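Local structure of ribosomal protein S2-related protein (Deinococcus radiodurans, 2JH3) at residues H16-A20 with T214-K218; A27-R31 with E43-G47; Q57-T61 with P373-E378; S65-P71 with R108-R114. The protein binds a [4Fe-4S] cluster within a multi-domain, chelatase-like architecture and may act as a sirohydrochlorin ferrochelatase. All coordinates share one frame; numbering follows the deposited sequence.

Contact 1: H16-A20 with T214-K218; sequences HGESA and THLGK
The imidazole of His215 lies flat against the backbone of Ser19: Ser19 CA stands 3.6 Å from the centroid of the His215 ring, only 7° off the ring normal, a CH-pi contact over the centre of one face. Ser19 CB reaches the NE2 corner of the ring, while the carbonyl oxygen of Glu18 comes in obliquely, 3.5 Å from His215 CB. The ring gets there because CG sits between the backbone N and the carbonyl carbon (chi1 57°), which lifts it off its own chain toward residues 18-19. A hydrogen bond modelled at 2.5 Å, unusually short, joins His215 ND1 and Thr214 OG1, either of which could donate, and is likely to limit the ring's rotation. Glu18 packs its first carbon against that of His215 (CB to CB 3.6 Å), then bends at chi2 to bring OE1 alongside Gly217 CA at 3.7 Å. Glu18 OE1 stays 4.6 Å from His215 NE2, not in contact. Ser19 OG turns back to His16 O, 3.2 Å away and well above that carbonyl plane. With an alanine at His215, Ser19 CA would probably lose its ring cover and Thr214 OG1 its nitrogen partner, leaving a gap between the start of helix 18-35 and the loop 214-217. This surface contact bridges the two CbiX regions: the first turn of helix 18-35 meets the loop that follows strand 207-211, just where Gly217 N-caps helix 218-234 and Leu216 turns back onto Ala221 and Leu224 of that helix.

Contact 2: A27-R31 with E43-G47; sequences AEALR and EVLEG
This is the buried helix-on-sheet packing of a beta-alpha-beta unit, in which helix 18-35, linking strand 5-10 to strand 43-48, lies against the latter. The segments run antiparallel (172°), their axes 8.4 Å apart. Val44 is the apolar centre: its CG1 rests on Ala27 CB at 4.0 Å, and its CG2 faces Leu30 CB. Leu30 also reaches Leu258 of helix 253-262, and Ala27 touches Leu8 of strand 5-10. The polar side belongs to Arg31. Its chain, extended from CG to NE, passes Val44 CB and delivers the guanidinium edge-on to the strand. Glu46 crosses this chain at about a right angle, yet its carboxylate is nearly coplanar with the guanidinium. The salt bridge, Arg31 NH2 to Glu46 OE2 at 3.0 Å, is almost straight (169°) and uses the anti side of the carboxylate. Arg31 NH1 has a second acid, Glu328, while Glu46 OE1 is bonded to Tyr48 OH, so both charged groups are held at more than one corner. Val44 O is gripped side-on by two nitrogens in the guanidinium plane, Arg31 NE and Arg31 NH2, each 3.0 Å away and both on the same face of the carbonyl.

Contact 3: Q57-T61 with P373-E378; sequences QVLRT and PAVIEE
The carbonyl oxygen of Val58 is held twice by Thr61, the residue that leans on Glu377: Thr61 OG1 donates to Val58 O at 2.8 Å, in the carbonyl plane on a lone pair, and Thr61 N bonds to the same oxygen at 3.0 Å. This leaves the methyl CG2 of Thr61 to face the helix start, and Thr61 CA meets Glu377 OE2 at 3.6 Å. Ala374, the N-cap residue of helix 375-383, is the apolar wedge. Its CB lies 3.8 Å from Gln57 NE2 and 3.5 Å from Arg60 NE, approaching the guanidinium at its edge. Gln57 OE1 and NE2 are engaged by Gly54 N and Glu52, so the amide packs against Ala374 with its polar needs met. Arg60 bends at chi3 (92°), bringing one face of its guanidinium to Glu378, whose CD lies over that face, offset toward the rim, with the planes 62° apart. The pair forms a salt bridge, Arg60 NH2 to Glu378 OE2 at 2.8 Å, but OE2 is crowded in the model and its exact place is doubtful. Glu377 OE2 accepts from Trp281 NE1 and lies close to Glu369 OE1. The CbiX region thus meets the stabilising domain through a contact that holds the buried acids Glu377 and Glu378, where Arg60 probably offsets part of the negative charge and the Glu377-Glu369 pair may favour a proton on one partner.

Contact 4: S65-P71 with R108-R114; sequences SDVTVVP and RRVRYTR
At the edge of the Tyr112 ring, in its plane, sits Val69 CG1, 3.9 Å from CD1; Pro71 CG approaches obliquely beside CE1, and Leu84 and Pro85 of helix 78-88 also pack on the tyrosine. The phenol OH bonds to Thr80 O. A second flat group, the Arg109 guanidinium, runs beside Asp66 with the planes just 7° apart, but Asp66 OD1 and Arg109 NH1 are 4.2 Å apart, beyond a salt bridge. A water lies in the guanidinium plane instead, accepting from Arg109 NH1 at 2.9 Å and donating to Val67 O at 3.0 Å. Strands 66-71 and 108-112 are parallel neighbours in the mixed sheet of the N-terminal CbiX region, a chelatase-type fold. Five backbone bonds alternate along them, from Arg109 N to Ser65 O through to Thr113 N to Val69 O. On the face that carries Tyr112, Val67 and Val110 lie side by side, with Val67 CG1 and Val110 CG2 in tight contact at 3.4 Å. Arg111 points to the opposite face beside Thr68 and sends NE to Gly99 O and NH2 to Ala261 O. Beyond the last bridge, Thr113 OG1, held between its backbone N and carbonyl carbon (chi1 75°), donates to Arg114 O at 2.7 Å and touches Val70 CG2. An alanine in place of Thr113 would probably leave Arg114 O without this bond and open a gap beside Val70. Thr113 CG2 meets Thr68 CG2 at 3.8 Å.

Overall arrangement
Contacts 2 and 4 reach the same sheet, their centres 14 Å apart, at strand 43-48 and at the strand pair 66-71 and 108-112. The loop 57-61 of contact 3 touches both: Val58 CG2 packs 3.4 Å from Glu46 O, and Leu59 CD2 meets Val67 CG1. Contact 1 shares helix 18-35 with contact 2, centres 18 Å apart, but faces the second CbiX region, whereas contact 3 faces the stabilising domain. Only contact 3 of the four comes near the iron-sulfur cluster: the side chain of Gln57 is about 7 Å from it, and that of Glu378 about 6 Å from the side chain of the ligand Cys450.

Contact 1: H16-A20 with T214-K218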
loop_
_atom_site.group_PDB
_atom_site.type_symbol
_atom_site.label_atom_id
_atom_site.label_comp_id
_atom_site.label_asym_id
_atom_site.label_seq_id
_atom_site.Cartn_x
_atom_site.Cartn_y
_atom_site.Cartn_z
ATOM N N HIS A 16 -13.360 9.838 3.099
ATOM C CA HIS A 16 -13.765 11.122 2.532
ATOM C C HIS A 16 -13.347 12.285 3.388
ATOM O O HIS A 16 -13.604 12.293 4.574
ATOM C CB HIS A 16 -15.290 11.114 2.484
ATOM C CG HIS A 16 -15.841 9.997 1.660
ATOM N ND1 HIS A 16 -15.495 9.828 0.333
ATOM C CD2 HIS A 16 -16.684 8.984 1.973
ATOM C CE1 HIS A 16 -16.134 8.769 -0.141
ATOM N NE2 HIS A 16 -16.849 8.231 0.837
ATOM N N GLY A 17 -12.834 13.332 2.773
ATOM C CA GLY A 17 -12.354 14.496 3.533
ATOM C C GLY A 17 -13.325 15.581 4.039
ATOM O O GLY A 17 -12.902 16.478 4.771
ATOM N N GLU A 18 -14.619 15.541 3.693
ATOM C CA GLU A 18 -15.506 16.677 4.079
ATOM C C GLU A 18 -15.825 16.619 5.540
ATOM O O GLU A 18 -16.064 17.594 6.153
ATOM C CB GLU A 18 -16.849 16.697 3.353
ATOM C CG GLU A 18 -16.770 16.272 1.912
ATOM C CD GLU A 18 -16.721 14.769 1.806
ATOM O OE1 GLU A 18 -17.402 14.051 2.627
ATOM O OE2 GLU A 18 -15.964 14.325 0.930
ATOM N N SER A 19 -15.779 15.408 6.046
ATOM C CA SER A 19 -16.338 15.000 7.303
ATOM C C SER A 19 -15.479 15.464 8.461
ATOM O O SER A 19 -15.877 15.195 9.645
ATOM C CB SER A 19 -16.416 13.471 7.253
ATOM O OG SER A 19 -16.426 13.096 5.841
ATOM N N ALA A 20 -14.313 16.066 8.077
ATOM C CA ALA A 20 -13.275 16.675 8.906
ATOM C C ALA A 20 -13.018 18.133 8.574
ATOM O O ALA A 20 -12.542 18.884 9.421
ATOM C CB ALA A 20 -11.930 15.920 8.731
ATOM N N THR A 214 -22.826 19.298 9.130
ATOM C CA THR A 214 -21.455 19.807 9.148
ATOM C C THR A 214 -20.925 19.892 7.747
ATOM O O THR A 214 -20.173 20.812 7.417
ATOM C CB THR A 214 -20.488 18.911 9.962
ATOM O OG1 THR A 214 -20.611 17.565 9.514
ATOM C CG2 THR A 214 -20.789 18.990 11.443
ATOM N N HIS A 215 -21.292 18.917 6.927
ATOM C CA HIS A 215 -20.793 18.831 5.552
ATOM C C HIS A 215 -21.798 18.123 4.693
ATOM O O HIS A 215 -22.792 17.577 5.176
ATOM C CB HIS A 215 -19.470 18.038 5.482
ATOM C CG HIS A 215 -19.603 16.669 6.044
ATOM N ND1 HIS A 215 -19.832 16.447 7.394
ATOM C CD2 HIS A 215 -19.638 15.466 5.450
ATOM C CE1 HIS A 215 -19.957 15.150 7.603
ATOM N NE2 HIS A 215 -19.856 14.534 6.436
ATOM N N LEU A 216 -21.494 18.112 3.398
ATOM C CA LEU A 216 -22.299 17.386 2.440
ATOM C C LEU A 216 -21.390 16.629 1.484
ATOM O O LEU A 216 -20.750 17.225 0.606
ATOM C CB LEU A 216 -23.208 18.382 1.690
ATOM C CG LEU A 216 -24.451 17.787 1.027
ATOM C CD1 LEU A 216 -25.353 17.123 2.026
ATOM C CD2 LEU A 216 -25.176 18.886 0.304
ATOM N N GLY A 217 -21.313 15.319 1.694
ATOM C CA GLY A 217 -20.563 14.458 0.807
ATOM C C GLY A 217 -21.209 14.405 -0.557
ATOM O O GLY A 217 -22.311 14.906 -0.757
ATOM N N LYS A 218 -20.513 13.778 -1.494
ATOM C CA LYS A 218 -20.935 13.768 -2.893
ATOM C C LYS A 218 -22.120 12.828 -3.089
ATOM O O LYS A 218 -23.002 13.101 -3.916
ATOM C CB LYS A 218 -19.757 13.389 -3.805
ATOM C CG LYS A 218 -18.575 14.452 -3.802
ATOM C CD LYS A 218 -17.771 14.471 -5.155
ATOM C CE LYS A 218 -16.290 14.949 -5.006
ATOM N NZ LYS A 218 -15.405 14.367 -6.107
#

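Contact 2: A27-R31 with E43-G47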
loop_
_atom_site.group_PDB
_atom_site.type_symbol
_atom_site.label_atom_id
_atom_site.label_comp_id
_atom_site.label_asym_id
_atom_site.label_seq_id
_atom_site.Cartn_x
_atom_site.Cartn_y
_atom_site.Cartn_z
ATOM N N ALA A 27 -11.383 25.156 13.739
ATOM C CA ALA A 27 -10.126 25.136 14.517
ATOM C C ALA A 27 -9.146 26.159 14.005
ATOM O O ALA A 27 -8.595 26.957 14.745
ATOM C CB ALA A 27 -9.504 23.738 14.488
ATOM N N GLU A 28 -8.964 26.169 12.706
ATOM C CA GLU A 28 -8.074 27.116 12.082
ATOM C C GLU A 28 -8.544 28.576 12.294
ATOM O O GLU A 28 -7.732 29.433 12.576
ATOM C CB GLU A 28 -7.826 26.771 10.593
ATOM C CG GLU A 28 -6.760 27.765 9.986
ATOM C CD GLU A 28 -6.411 27.556 8.523
ATOM O OE1 GLU A 28 -5.557 28.337 8.023
ATOM O OE2 GLU A 28 -6.956 26.634 7.880
ATOM N N ALA A 29 -9.853 28.862 12.208
ATOM C CA ALA A 29 -10.346 30.226 12.408
ATOM C C ALA A 29 -10.045 30.757 13.832
ATOM O O ALA A 29 -9.684 31.915 14.027
ATOM C CB ALA A 29 -11.857 30.261 12.164
ATOM N N LEU A 30 -10.218 29.879 14.809
ATOM C CA LEU A 30 -10.053 30.173 16.188
ATOM C C LEU A 30 -8.566 30.303 16.547
ATOM O O LEU A 30 -8.199 31.134 17.399
ATOM C CB LEU A 30 -10.738 29.082 17.020
ATOM C CG LEU A 30 -12.254 29.054 17.075
ATOM C CD1 LEU A 30 -12.778 27.962 18.009
ATOM C CD2 LEU A 30 -12.752 30.381 17.507
ATOM N N ARG A 31 -7.693 29.544 15.901
ATOM C CA ARG A 31 -6.242 29.770 16.106
ATOM C C ARG A 31 -5.781 31.122 15.585
ATOM O O ARG A 31 -4.889 31.719 16.166
ATOM C CB ARG A 31 -5.357 28.708 15.423
ATOM C CG ARG A 31 -5.487 27.355 15.956
ATOM C CD ARG A 31 -4.590 26.400 15.186
ATOM N NE ARG A 31 -5.023 25.057 15.526
ATOM C CZ ARG A 31 -5.465 24.150 14.653
ATOM N NH1 ARG A 31 -5.480 24.427 13.339
ATOM N NH2 ARG A 31 -5.925 23.003 15.084
ATOM N N GLU A 43 -4.256 27.149 23.005
ATOM C CA GLU A 43 -4.117 26.273 21.877
ATOM C C GLU A 43 -5.498 25.715 21.497
ATOM O O GLU A 43 -6.428 25.706 22.336
ATOM C CB GLU A 43 -3.139 25.120 22.176
ATOM C CG GLU A 43 -3.725 23.981 22.990
ATOM C CD GLU A 43 -2.759 22.873 23.198
ATOM O OE1 GLU A 43 -1.779 22.788 22.425
ATOM O OE2 GLU A 43 -2.960 22.095 24.138
ATOM N N VAL A 44 -5.607 25.287 20.235
ATOM C CA VAL A 44 -6.816 24.653 19.685
ATOM C C VAL A 44 -6.371 23.392 18.952
ATOM O O VAL A 44 -5.504 23.420 18.048
ATOM C CB VAL A 44 -7.602 25.595 18.758
ATOM C CG1 VAL A 44 -8.870 24.962 18.282
ATOM C CG2 VAL A 44 -7.897 26.929 19.457
ATOM N N LEU A 45 -6.880 22.276 19.420
ATOM C CA LEU A 45 -6.533 20.988 18.871
ATOM C C LEU A 45 -7.777 20.313 18.264
ATOM O O LEU A 45 -8.947 20.739 18.520
ATOM C CB LEU A 45 -5.906 20.130 19.972
ATOM C CG LEU A 45 -4.561 20.689 20.532
ATOM C CD1 LEU A 45 -4.009 19.718 21.533
ATOM C CD2 LEU A 45 -3.457 20.967 19.511
ATOM N N GLU A 46 -7.518 19.250 17.501
ATOM C CA GLU A 46 -8.565 18.491 16.823
ATOM C C GLU A 46 -8.532 17.049 17.227
ATOM O O GLU A 46 -7.462 16.463 17.474
ATOM C CB GLU A 46 -8.371 18.548 15.324
ATOM C CG GLU A 46 -8.491 19.914 14.794
ATOM C CD GLU A 46 -7.778 20.082 13.442
ATOM O OE1 GLU A 46 -7.840 19.136 12.640
ATOM O OE2 GLU A 46 -7.241 21.159 13.163
ATOM N N GLY A 47 -9.703 16.441 17.298
ATOM C CA GLY A 47 -9.785 15.001 17.368
ATOM C C GLY A 47 -10.972 14.456 16.579
ATOM O O GLY A 47 -11.955 15.179 16.322
#

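Contact 3: Q57-T61 with P373-E378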
loop_
_atom_site.group_PDB
_atom_site.type_symbol
_atom_site.label_atom_id
_atom_site.label_comp_id
_atom_site.label_asym_id
_atom_site.label_seq_id
_atom_site.Cartn_x
_atom_site.Cartn_y
_atom_site.Cartn_z
ATOM N N GLN A 57 -6.235 9.387 21.284
ATOM C CA GLN A 57 -4.938 10.036 21.179
ATOM C C GLN A 57 -5.023 11.467 21.664
ATOM O O GLN A 57 -4.086 12.009 22.228
ATOM C CB GLN A 57 -4.526 10.046 19.687
ATOM C CG GLN A 57 -4.477 8.676 19.034
ATOM C CD GLN A 57 -3.953 8.822 17.605
ATOM O OE1 GLN A 57 -4.376 9.754 16.880
ATOM N NE2 GLN A 57 -2.947 8.022 17.246
ATOM N N VAL A 58 -6.144 12.128 21.393
ATOM C CA VAL A 58 -6.194 13.602 21.493
ATOM C C VAL A 58 -5.799 14.161 22.880
ATOM O O VAL A 58 -5.071 15.134 22.947
ATOM C CB VAL A 58 -7.558 14.178 21.024
ATOM C CG1 VAL A 58 -8.655 13.870 22.022
ATOM C CG2 VAL A 58 -7.380 15.656 20.733
ATOM N N LEU A 59 -6.146 13.497 23.973
ATOM C CA LEU A 59 -5.851 14.095 25.281
ATOM C C LEU A 59 -4.360 14.054 25.652
ATOM O O LEU A 59 -3.855 14.915 26.376
ATOM C CB LEU A 59 -6.700 13.447 26.381
ATOM C CG LEU A 59 -8.171 13.917 26.386
ATOM C CD1 LEU A 59 -8.936 13.307 27.562
ATOM C CD2 LEU A 59 -8.240 15.429 26.422
ATOM N N ARG A 60 -3.651 13.090 25.079
ATOM C CA ARG A 60 -2.185 12.974 25.246
ATOM C C ARG A 60 -1.455 14.052 24.434
ATOM O O ARG A 60 -0.305 14.345 24.664
ATOM C CB ARG A 60 -1.761 11.542 24.824
ATOM C CG ARG A 60 -1.207 11.513 23.432
ATOM C CD ARG A 60 -0.529 10.191 23.080
ATOM N NE ARG A 60 -1.445 9.241 22.451
ATOM C CZ ARG A 60 -1.916 8.131 23.023
ATOM N NH1 ARG A 60 -1.546 7.803 24.259
ATOM N NH2 ARG A 60 -2.745 7.331 22.328
ATOM N N THR A 61 -2.141 14.669 23.474
ATOM C CA THR A 61 -1.547 15.715 22.723
ATOM C C THR A 61 -1.722 17.107 23.334
ATOM O O THR A 61 -1.185 18.059 22.789
ATOM C CB THR A 61 -2.033 15.740 21.270
ATOM O OG1 THR A 61 -3.321 16.323 21.168
ATOM C CG2 THR A 61 -2.044 14.336 20.668
ATOM N N PRO A 373 -0.063 12.747 14.155
ATOM C CA PRO A 373 -0.715 12.799 15.480
ATOM C C PRO A 373 -0.262 11.737 16.448
ATOM O O PRO A 373 -0.223 10.582 16.097
ATOM C CB PRO A 373 -2.175 12.572 15.149
ATOM C CG PRO A 373 -2.299 12.983 13.831
ATOM C CD PRO A 373 -1.076 12.738 13.097
ATOM N N ALA A 374 0.136 12.194 17.648
ATOM C CA ALA A 374 0.479 11.379 18.793
ATOM C C ALA A 374 1.793 10.651 18.718
ATOM O O ALA A 374 2.194 10.080 19.694
ATOM C CB ALA A 374 -0.668 10.374 19.187
ATOM N N VAL A 375 2.483 10.735 17.584
ATOM C CA VAL A 375 3.703 10.019 17.391
ATOM C C VAL A 375 4.806 10.538 18.331
ATOM O O VAL A 375 5.569 9.778 18.868
ATOM C CB VAL A 375 4.097 10.049 15.876
ATOM C CG1 VAL A 375 5.478 9.573 15.664
ATOM C CG2 VAL A 375 3.137 9.197 15.049
ATOM N N ILE A 376 4.959 11.848 18.459
ATOM C CA ILE A 376 6.028 12.384 19.317
ATOM C C ILE A 376 5.893 11.964 20.811
ATOM O O ILE A 376 6.822 11.436 21.405
ATOM C CB ILE A 376 6.107 13.967 19.189
ATOM C CG1 ILE A 376 6.698 14.419 17.832
ATOM C CG2 ILE A 376 6.830 14.554 20.384
ATOM C CD1 ILE A 376 7.691 13.693 17.310
ATOM N N GLU A 377 4.688 12.113 21.331
ATOM C CA GLU A 377 4.345 11.835 22.703
ATOM C C GLU A 377 4.439 10.328 23.023
ATOM O O GLU A 377 4.901 9.926 24.086
ATOM C CB GLU A 377 2.897 12.313 22.897
ATOM C CG GLU A 377 2.680 13.860 22.784
ATOM C CD GLU A 377 2.202 14.353 21.429
ATOM O OE1 GLU A 377 2.323 13.621 20.461
ATOM O OE2 GLU A 377 1.770 15.519 21.331
ATOM N N GLU A 378 3.943 9.494 22.131
ATOM C CA GLU A 378 4.012 8.021 22.283
ATOM C C GLU A 378 5.369 7.484 22.199
ATOM O O GLU A 378 5.758 6.624 22.987
ATOM C CB GLU A 378 3.133 7.338 21.245
ATOM C CG GLU A 378 1.740 7.537 21.579
ATOM C CD GLU A 378 0.774 6.972 20.545
ATOM O OE1 GLU A 378 1.192 6.644 19.405
ATOM O OE2 GLU A 378 -0.456 6.909 20.858
#

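Contact 4: S65-P71 with R108-R114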
loop_
_atom_site.group_PDB
_atom_site.type_symbol
_atom_site.label_atom_id
_atom_site.label_comp_id
_atom_site.label_asym_id
_atom_site.label_seq_id
_atom_site.Cartn_x
_atom_site.Cartn_y
_atom_site.Cartn_z
ATOM N N SER A 65 -3.190 21.648 31.415
ATOM C CA SER A 65 -3.781 20.765 32.415
ATOM C C SER A 65 -5.257 21.072 32.608
ATOM O O SER A 65 -5.939 20.431 33.405
ATOM C CB SER A 65 -3.037 20.947 33.758
ATOM O OG SER A 65 -3.161 22.290 34.218
ATOM N N ASP A 66 -5.729 22.065 31.867
ATOM C CA ASP A 66 -7.131 22.465 31.802
ATOM C C ASP A 66 -7.613 22.382 30.360
ATOM O O ASP A 66 -7.126 23.091 29.481
ATOM C CB ASP A 66 -7.290 23.900 32.302
ATOM C CG ASP A 66 -8.752 24.369 32.323
ATOM O OD1 ASP A 66 -9.326 24.377 33.440
ATOM O OD2 ASP A 66 -9.317 24.758 31.253
ATOM N N VAL A 67 -8.562 21.489 30.120
ATOM C CA VAL A 67 -9.016 21.231 28.735
ATOM C C VAL A 67 -10.531 21.272 28.604
ATOM O O VAL A 67 -11.266 20.813 29.497
ATOM C CB VAL A 67 -8.400 19.893 28.204
ATOM C CG1 VAL A 67 -8.927 18.765 28.897
ATOM C CG2 VAL A 67 -8.646 19.696 26.684
ATOM N N THR A 68 -10.993 21.901 27.527
ATOM C CA THR A 68 -12.431 21.960 27.206
ATOM C C THR A 68 -12.557 21.210 25.882
ATOM O O THR A 68 -11.798 21.497 24.928
ATOM C CB THR A 68 -12.937 23.434 27.055
ATOM O OG1 THR A 68 -12.658 24.146 28.236
ATOM C CG2 THR A 68 -14.441 23.468 26.814
ATOM N N VAL A 69 -13.460 20.243 25.852
ATOM C CA VAL A 69 -13.684 19.415 24.674
ATOM C C VAL A 69 -15.089 19.726 24.148
ATOM O O VAL A 69 -16.072 19.428 24.832
ATOM C CB VAL A 69 -13.575 17.942 25.008
ATOM C CG1 VAL A 69 -13.806 17.055 23.835
ATOM C CG2 VAL A 69 -12.162 17.648 25.601
ATOM N N VAL A 70 -15.139 20.287 22.949
ATOM C CA VAL A 70 -16.442 20.549 22.264
ATOM C C VAL A 70 -16.671 19.624 21.060
ATOM O O VAL A 70 -15.912 19.677 20.070
ATOM C CB VAL A 70 -16.521 22.001 21.761
ATOM C CG1 VAL A 70 -17.928 22.314 21.044
ATOM C CG2 VAL A 70 -16.293 23.000 22.910
ATOM N N PRO A 71 -17.772 18.854 21.065
ATOM C CA PRO A 71 -18.180 18.120 19.883
ATOM C C PRO A 71 -18.776 18.954 18.737
ATOM O O PRO A 71 -19.876 19.498 18.881
ATOM C CB PRO A 71 -19.262 17.135 20.427
ATOM C CG PRO A 71 -19.043 17.106 21.878
ATOM C CD PRO A 71 -18.648 18.516 22.194
ATOM N N ARG A 108 -5.007 16.006 33.916
ATOM C CA ARG A 108 -5.832 17.075 33.386
ATOM C C ARG A 108 -7.250 17.127 33.954
ATOM O O ARG A 108 -7.870 16.086 34.237
ATOM C CB ARG A 108 -5.912 16.929 31.875
ATOM C CG ARG A 108 -4.545 16.797 31.230
ATOM C CD ARG A 108 -4.649 16.868 29.751
ATOM N NE ARG A 108 -3.362 16.871 29.047
ATOM C CZ ARG A 108 -2.612 15.789 28.823
ATOM N NH1 ARG A 108 -2.982 14.623 29.328
ATOM N NH2 ARG A 108 -1.467 15.887 28.129
ATOM N N ARG A 109 -7.733 18.359 34.139
ATOM C CA ARG A 109 -9.141 18.631 34.279
ATOM C C ARG A 109 -9.761 18.837 32.901
ATOM O O ARG A 109 -9.426 19.758 32.186
ATOM C CB ARG A 109 -9.333 19.884 35.060
ATOM C CG ARG A 109 -10.739 20.108 35.488
ATOM C CD ARG A 109 -10.859 21.542 35.925
ATOM N NE ARG A 109 -12.175 21.854 36.471
ATOM C CZ ARG A 109 -13.172 22.443 35.800
ATOM N NH1 ARG A 109 -13.032 22.782 34.513
ATOM N NH2 ARG A 109 -14.320 22.707 36.438
ATOM N N VAL A 110 -10.683 17.963 32.566
ATOM C CA VAL A 110 -11.356 17.946 31.290
ATOM C C VAL A 110 -12.827 18.264 31.528
ATOM O O VAL A 110 -13.480 17.598 32.339
ATOM C CB VAL A 110 -11.287 16.514 30.675
ATOM C CG1 VAL A 110 -11.833 16.504 29.265
ATOM C CG2 VAL A 110 -9.851 15.994 30.728
ATOM N N ARG A 111 -13.324 19.222 30.768
ATOM C CA ARG A 111 -14.771 19.522 30.658
ATOM C C ARG A 111 -15.250 19.203 29.232
ATOM O O ARG A 111 -14.761 19.767 28.256
ATOM C CB ARG A 111 -15.001 20.994 30.984
ATOM C CG ARG A 111 -16.423 21.387 31.139
ATOM C CD ARG A 111 -16.510 22.819 31.749
ATOM N NE ARG A 111 -17.365 23.597 30.874
ATOM C CZ ARG A 111 -16.962 24.565 30.063
ATOM N NH1 ARG A 111 -15.696 24.981 30.017
ATOM N NH2 ARG A 111 -17.878 25.127 29.299
ATOM N N TYR A 112 -16.185 18.280 29.157
ATOM C CA TYR A 112 -16.839 17.831 27.935
ATOM C C TYR A 112 -18.180 18.541 27.800
ATOM O O TYR A 112 -19.060 18.422 28.673
ATOM C CB TYR A 112 -17.003 16.315 27.983
ATOM C CG TYR A 112 -17.661 15.669 26.774
ATOM C CD1 TYR A 112 -16.992 15.563 25.563
ATOM C CD2 TYR A 112 -18.949 15.155 26.839
ATOM C CE1 TYR A 112 -17.579 14.946 24.465
ATOM C CE2 TYR A 112 -19.540 14.534 25.723
ATOM C CZ TYR A 112 -18.835 14.439 24.545
ATOM O OH TYR A 112 -19.387 13.862 23.411
ATOM N N THR A 113 -18.320 19.343 26.746
ATOM C CA THR A 113 -19.534 20.156 26.582
ATOM C C THR A 113 -20.630 19.412 25.785
ATOM O O THR A 113 -20.430 18.321 25.221
ATOM C CB THR A 113 -19.268 21.503 25.886
ATOM O OG1 THR A 113 -19.044 21.329 24.465
ATOM C CG2 THR A 113 -18.067 22.226 26.472
ATOM N N ARG A 114 -21.796 20.060 25.746
ATOM C CA ARG A 114 -22.863 19.696 24.855
ATOM C C ARG A 114 -22.353 19.932 23.477
ATOM O O ARG A 114 -21.397 20.704 23.248
ATOM C CB ARG A 114 -24.103 20.544 25.182
ATOM C CG ARG A 114 -24.671 20.153 26.503
ATOM C CD ARG A 114 -25.963 20.952 26.813
ATOM N NE ARG A 114 -27.083 20.551 25.947
ATOM C CZ ARG A 114 -28.304 21.109 25.987
ATOM N NH1 ARG A 114 -28.562 22.118 26.831
ATOM N NH2 ARG A 114 -29.239 20.700 25.146
HETATM O O HOH W 1 -11.488 22.424 32.075
#